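Local coordinates for protein pectinesterase (Aspergillus niger, PDB 5C1E) that hydrolyses the methyl esters of pectin's galacturonosyl chain, releasing methanol, and is probably involved in maceration and soft-rotting of plant tissue, at residues 245-259 and 270-282. Residues are numbered along the deposited sequence; the frame is centred on the assembly and turned at random.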
loop_
_atom_site.group_PDB
_atom_site.type_symbol
_atom_site.label_atom_id
_atom_site.label_comp_id
_atom_site.label_asym_id
_atom_site.label_seq_id
_atom_site.Cartn_x
_atom_site.Cartn_y
_atom_site.Cartn_z
ATOM N N TRP A 245 12.630 15.280 4.481
ATOM C CA TRP A 245 11.508 15.574 3.612
ATOM C C TRP A 245 11.917 16.554 2.517
ATOM O O TRP A 245 12.882 17.313 2.684
ATOM C CB TRP A 245 10.366 16.145 4.431
ATOM C CG TRP A 245 10.020 15.337 5.651
ATOM C CD1 TRP A 245 10.601 15.423 6.882
ATOM C CD2 TRP A 245 9.016 14.317 5.755
ATOM N NE1 TRP A 245 10.021 14.519 7.746
ATOM C CE2 TRP A 245 9.057 13.821 7.074
ATOM C CE3 TRP A 245 8.098 13.772 4.865
ATOM C CZ2 TRP A 245 8.183 12.844 7.528
ATOM C CZ3 TRP A 245 7.252 12.786 5.300
ATOM C CH2 TRP A 245 7.286 12.335 6.623
ATOM N N THR A 246 11.200 16.537 1.394
ATOM C CA THR A 246 11.490 17.467 0.302
ATOM C C THR A 246 10.199 18.157 -0.181
ATOM O O THR A 246 9.113 17.963 0.385
ATOM C CB THR A 246 12.283 16.781 -0.839
ATOM O OG1 THR A 246 12.803 17.762 -1.748
ATOM C CG2 THR A 246 11.431 15.774 -1.600
ATOM N N THR A 247 10.330 18.966 -1.223
ATOM C CA THR A 247 9.249 19.850 -1.658
ATOM C C THR A 247 8.514 19.330 -2.885
ATOM O O THR A 247 9.034 18.483 -3.647
ATOM C CB THR A 247 9.830 21.203 -2.027
ATOM O OG1 THR A 247 10.781 20.988 -3.080
ATOM C CG2 THR A 247 10.512 21.842 -0.818
ATOM N N MET A 248 7.292 19.826 -3.067
ATOM C CA MET A 248 6.496 19.527 -4.254
ATOM C C MET A 248 5.453 20.640 -4.449
ATOM O O MET A 248 5.709 21.553 -5.211
ATOM C CB MET A 248 5.850 18.133 -4.196
ATOM C CG MET A 248 5.228 17.697 -5.521
ATOM S SD MET A 248 4.527 16.027 -5.447
ATOM C CE MET A 248 4.202 15.706 -7.175
ATOM N N ALA A 249 4.303 20.602 -3.761
ATOM C CA ALA A 249 3.281 21.632 -3.986
ATOM C C ALA A 249 3.782 22.990 -3.513
ATOM O O ALA A 249 4.290 23.098 -2.411
ATOM C CB ALA A 249 1.993 21.277 -3.271
ATOM N N ASP A 250 3.643 24.028 -4.339
ATOM C CA ASP A 250 4.054 25.361 -3.915
ATOM C C ASP A 250 3.169 25.860 -2.771
ATOM O O ASP A 250 1.958 25.676 -2.802
ATOM C CB ASP A 250 4.021 26.363 -5.062
ATOM C CG ASP A 250 4.549 27.705 -4.642
ATOM O OD1 ASP A 250 5.766 27.787 -4.363
ATOM O OD2 ASP A 250 3.747 28.659 -4.543
ATOM N N GLY A 251 3.786 26.459 -1.757
ATOM C CA GLY A 251 3.050 27.009 -0.615
ATOM C C GLY A 251 2.564 25.949 0.353
ATOM O O GLY A 251 1.651 26.189 1.140
ATOM N N ALA A 252 3.184 24.770 0.300
ATOM C CA ALA A 252 2.776 23.660 1.145
ATOM C C ALA A 252 3.127 23.947 2.596
ATOM O O ALA A 252 4.152 24.572 2.902
ATOM C CB ALA A 252 3.447 22.379 0.703
ATOM N N THR A 253 2.268 23.455 3.482
ATOM C CA THR A 253 2.502 23.493 4.931
ATOM C C THR A 253 2.249 22.105 5.477
ATOM O O THR A 253 1.270 21.864 6.171
ATOM C CB THR A 253 1.600 24.528 5.629
ATOM O OG1 THR A 253 0.225 24.168 5.454
ATOM C CG2 THR A 253 1.853 25.952 5.069
ATOM N N PRO A 254 3.146 21.155 5.149
ATOM C CA PRO A 254 2.880 19.773 5.524
ATOM C C PRO A 254 2.968 19.557 7.023
ATOM O O PRO A 254 3.646 20.312 7.724
ATOM C CB PRO A 254 3.998 18.986 4.819
ATOM C CG PRO A 254 5.100 19.954 4.707
ATOM C CD PRO A 254 4.422 21.291 4.437
ATOM N N LEU A 255 2.270 18.536 7.488
ATOM C CA LEU A 255 2.361 18.073 8.873
ATOM C C LEU A 255 3.137 16.751 8.871
ATOM O O LEU A 255 2.582 15.645 8.695
ATOM C CB LEU A 255 0.973 17.908 9.490
ATOM C CG LEU A 255 0.091 19.156 9.669
ATOM C CD1 LEU A 255 0.860 20.285 10.344
ATOM C CD2 LEU A 255 -0.464 19.659 8.353
ATOM N N TYR A 256 4.438 16.901 9.030
ATOM C CA TYR A 256 5.402 15.810 8.942
ATOM C C TYR A 256 6.097 15.548 10.284
ATOM O O TYR A 256 6.721 16.438 10.869
ATOM C CB TYR A 256 6.442 16.173 7.897
ATOM C CG TYR A 256 6.010 16.076 6.442
ATOM C CD1 TYR A 256 4.927 15.295 6.040
ATOM C CD2 TYR A 256 6.726 16.764 5.452
ATOM C CE1 TYR A 256 4.576 15.190 4.687
ATOM C CE2 TYR A 256 6.384 16.676 4.113
ATOM C CZ TYR A 256 5.321 15.893 3.731
ATOM O OH TYR A 256 5.021 15.783 2.405
ATOM N N TYR A 257 6.027 14.298 10.732
ATOM C CA TYR A 257 6.446 13.928 12.072
ATOM C C TYR A 257 7.315 12.686 12.073
ATOM O O TYR A 257 7.148 11.783 11.242
ATOM C CB TYR A 257 5.234 13.585 12.918
ATOM C CG TYR A 257 4.142 14.619 12.987
ATOM C CD1 TYR A 257 4.179 15.614 13.943
ATOM C CD2 TYR A 257 3.054 14.574 12.129
ATOM C CE1 TYR A 257 3.163 16.536 14.060
ATOM C CE2 TYR A 257 2.025 15.491 12.234
ATOM C CZ TYR A 257 2.089 16.479 13.184
ATOM O OH TYR A 257 1.083 17.404 13.304
ATOM N N GLU A 258 8.223 12.630 13.037
ATOM C CA GLU A 258 8.890 11.381 13.379
ATOM C C GLU A 258 8.813 11.136 14.881
ATOM O O GLU A 258 8.867 12.075 15.666
ATOM C CB GLU A 258 10.332 11.426 12.954
ATOM C CG GLU A 258 10.544 11.325 11.460
ATOM C CD GLU A 258 12.000 11.537 11.123
ATOM O OE1 GLU A 258 12.726 10.522 11.060
ATOM O OE2 GLU A 258 12.417 12.708 10.973
ATOM N N TYR A 259 8.673 9.879 15.286
ATOM C CA TYR A 259 8.625 9.560 16.708
ATOM C C TYR A 259 9.243 8.199 16.982
ATOM O O TYR A 259 8.729 7.180 16.527
ATOM C CB TYR A 259 7.192 9.585 17.255
ATOM C CG TYR A 259 7.180 9.360 18.751
ATOM C CD1 TYR A 259 7.442 10.411 19.628
ATOM C CD2 TYR A 259 6.971 8.093 19.286
ATOM C CE1 TYR A 259 7.475 10.211 20.997
ATOM C CE2 TYR A 259 7.004 7.883 20.654
ATOM C CZ TYR A 259 7.258 8.952 21.504
ATOM O OH TYR A 259 7.287 8.771 22.868
ATOM N N ASP A 270 19.333 17.349 11.258
ATOM C CA ASP A 270 19.387 18.164 10.042
ATOM C C ASP A 270 18.046 18.186 9.292
ATOM O O ASP A 270 17.996 18.594 8.149
ATOM C CB ASP A 270 20.478 17.666 9.092
ATOM C CG ASP A 270 21.887 17.983 9.581
ATOM O OD1 ASP A 270 22.055 18.892 10.418
ATOM O OD2 ASP A 270 22.832 17.327 9.108
ATOM N N ARG A 271 16.974 17.763 9.943
ATOM C CA ARG A 271 15.662 17.679 9.269
ATOM C C ARG A 271 15.119 19.038 8.875
ATOM O O ARG A 271 15.441 20.056 9.487
ATOM C CB ARG A 271 14.638 16.983 10.160
ATOM C CG ARG A 271 14.950 15.515 10.393
ATOM C CD ARG A 271 14.631 14.673 9.156
ATOM N NE ARG A 271 14.616 13.242 9.470
ATOM C CZ ARG A 271 15.532 12.336 9.100
ATOM N NH1 ARG A 271 16.595 12.656 8.367
ATOM N NH2 ARG A 271 15.371 11.076 9.476
ATOM N N GLU A 272 14.289 19.019 7.840
ATOM C CA GLU A 272 13.526 20.170 7.392
ATOM C C GLU A 272 12.063 19.765 7.271
ATOM O O GLU A 272 11.748 18.581 7.121
ATOM C CB GLU A 272 14.031 20.682 6.030
ATOM C CG GLU A 272 15.445 21.246 6.043
ATOM C CD GLU A 272 15.908 21.750 4.674
ATOM O OE1 GLU A 272 15.122 21.703 3.690
ATOM O OE2 GLU A 272 17.078 22.192 4.579
ATOM N N TYR A 273 11.175 20.758 7.382
ATOM C CA TYR A 273 9.735 20.597 7.127
ATOM C C TYR A 273 8.986 19.774 8.186
ATOM O O TYR A 273 7.863 19.327 7.949
ATOM C CB TYR A 273 9.481 20.009 5.722
ATOM C CG TYR A 273 10.154 20.781 4.614
ATOM C CD1 TYR A 273 9.676 22.027 4.223
ATOM C CD2 TYR A 273 11.264 20.267 3.952
ATOM C CE1 TYR A 273 10.295 22.742 3.209
ATOM C CE2 TYR A 273 11.888 20.981 2.940
ATOM C CZ TYR A 273 11.398 22.215 2.586
ATOM O OH TYR A 273 12.010 22.933 1.603
ATOM N N GLU A 274 9.583 19.569 9.354
ATOM C CA GLU A 274 8.927 18.754 10.373
ATOM C C GLU A 274 8.188 19.563 11.431
ATOM O O GLU A 274 8.410 20.773 11.597
ATOM C CB GLU A 274 9.918 17.831 11.060
ATOM C CG GLU A 274 10.475 16.771 10.155
ATOM C CD GLU A 274 11.117 15.629 10.919
ATOM O OE1 GLU A 274 11.791 15.887 11.961
ATOM O OE2 GLU A 274 10.937 14.478 10.453
ATOM N N THR A 275 7.324 18.864 12.157
ATOM C CA THR A 275 6.579 19.413 13.284
ATOM C C THR A 275 6.841 18.526 14.495
ATOM O O THR A 275 6.998 17.320 14.345
ATOM C CB THR A 275 5.067 19.406 12.960
ATOM O OG1 THR A 275 4.841 20.205 11.798
ATOM C CG2 THR A 275 4.242 19.945 14.093
ATOM N N SER A 276 6.868 19.111 15.694
ATOM C CA SER A 276 7.111 18.323 16.911
ATOM C C SER A 276 5.894 17.498 17.265
ATOM O O SER A 276 4.758 17.899 16.987
ATOM C CB SER A 276 7.459 19.222 18.100
ATOM O OG SER A 276 8.617 19.973 17.795
ATOM N N ILE A 277 6.134 16.339 17.866
ATOM C CA ILE A 277 5.069 15.530 18.429
ATOM C C ILE A 277 5.656 14.752 19.613
ATOM O O ILE A 277 6.820 14.353 19.584
ATOM C CB ILE A 277 4.421 14.607 17.362
ATOM C CG1 ILE A 277 3.064 14.085 17.835
ATOM C CG2 ILE A 277 5.341 13.458 16.975
ATOM C CD1 ILE A 277 2.230 13.447 16.743
ATOM N N SER A 278 4.869 14.587 20.668
ATOM C CA SER A 278 5.389 14.045 21.925
ATOM C C SER A 278 5.031 12.576 22.136
ATOM O O SER A 278 5.450 11.972 23.122
ATOM C CB SER A 278 4.852 14.875 23.098
ATOM O OG SER A 278 3.437 14.780 23.146
ATOM N N ALA A 279 4.249 12.011 21.223
ATOM C CA ALA A 279 3.772 10.654 21.361
ATOM C C ALA A 279 3.433 10.112 19.991
ATOM O O ALA A 279 3.104 10.876 19.088
ATOM C CB ALA A 279 2.531 10.625 22.236
ATOM N N ALA A 280 3.514 8.793 19.851
ATOM C CA ALA A 280 3.047 8.116 18.649
ATOM C C ALA A 280 1.540 8.284 18.485
ATOM O O ALA A 280 0.823 8.432 19.467
ATOM C CB ALA A 280 3.406 6.634 18.712
ATOM N N VAL A 281 1.061 8.259 17.242
ATOM C CA VAL A 281 -0.386 8.253 16.997
ATOM C C VAL A 281 -0.919 6.829 17.023
ATOM O O VAL A 281 -0.171 5.886 16.794
ATOM C CB VAL A 281 -0.790 8.960 15.679
ATOM C CG1 VAL A 281 -0.168 10.338 15.623
ATOM C CG2 VAL A 281 -0.409 8.144 14.454
ATOM N N ASP A 282 -2.209 6.673 17.305
ATOM C CA ASP A 282 -2.806 5.336 17.336
ATOM C C ASP A 282 -3.799 5.145 16.200
ATOM O O ASP A 282 -4.110 6.077 15.469
ATOM C CB ASP A 282 -3.429 5.018 18.721
ATOM C CG ASP A 282 -4.601 5.931 19.102
ATOM O OD1 ASP A 282 -5.163 6.672 18.263
ATOM O OD2 ASP A 282 -4.978 5.874 20.294
HETATM O O HOH W 1 5.634 19.498 9.366
HETATM O O HOH W 2 8.566 15.041 14.611
HETATM O O HOH W 3 8.599 15.048 17.409
#
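With CG of Glu258 anti to its carbonyl carbon (chi1 -73°) and CG of Arg271 set likewise but its chain bent at chi2 (-75°), carboxylate and guanidinium meet at the end of a right-handed parallel beta-helix, where 255-259 is the outermost strand of its sheet and 270-282 runs along its outer edge. The salt bridge rests on NH2 of Arg271, which reaches OE1 of Glu258 on its syn side at 3.1 Å with a nearly straight N-H...O angle of 171°. Arg271 is further fixed by the carbonyls of Pro242 and Gly265. Direct backbone pairing is sparse: Thr275 N donates to Tyr256 O at 2.8 Å, and two waters bridge the chains, one joining Pro254 O, Tyr256 N, Tyr273 O and Thr275 OG1, the other Glu258 N and Thr275 O. Within 245-259 itself, Pro254 CB and Trp245 CE3 lie over opposite faces of the Tyr256 ring, whose CD2 comes 4.3 Å from Tyr273 CB. Farther along, Ile277 CB packs against Tyr257 CD1 at 3.6 Å, and the Tyr259 ring lies with one face over the 279-280 backbone, Ala280 N standing 3.5 Å above its plane. In the loop before the strand, Tyr273 CD2 comes 3.6 Å from Trp245 O, which lies near the plane of the tyrosine ring.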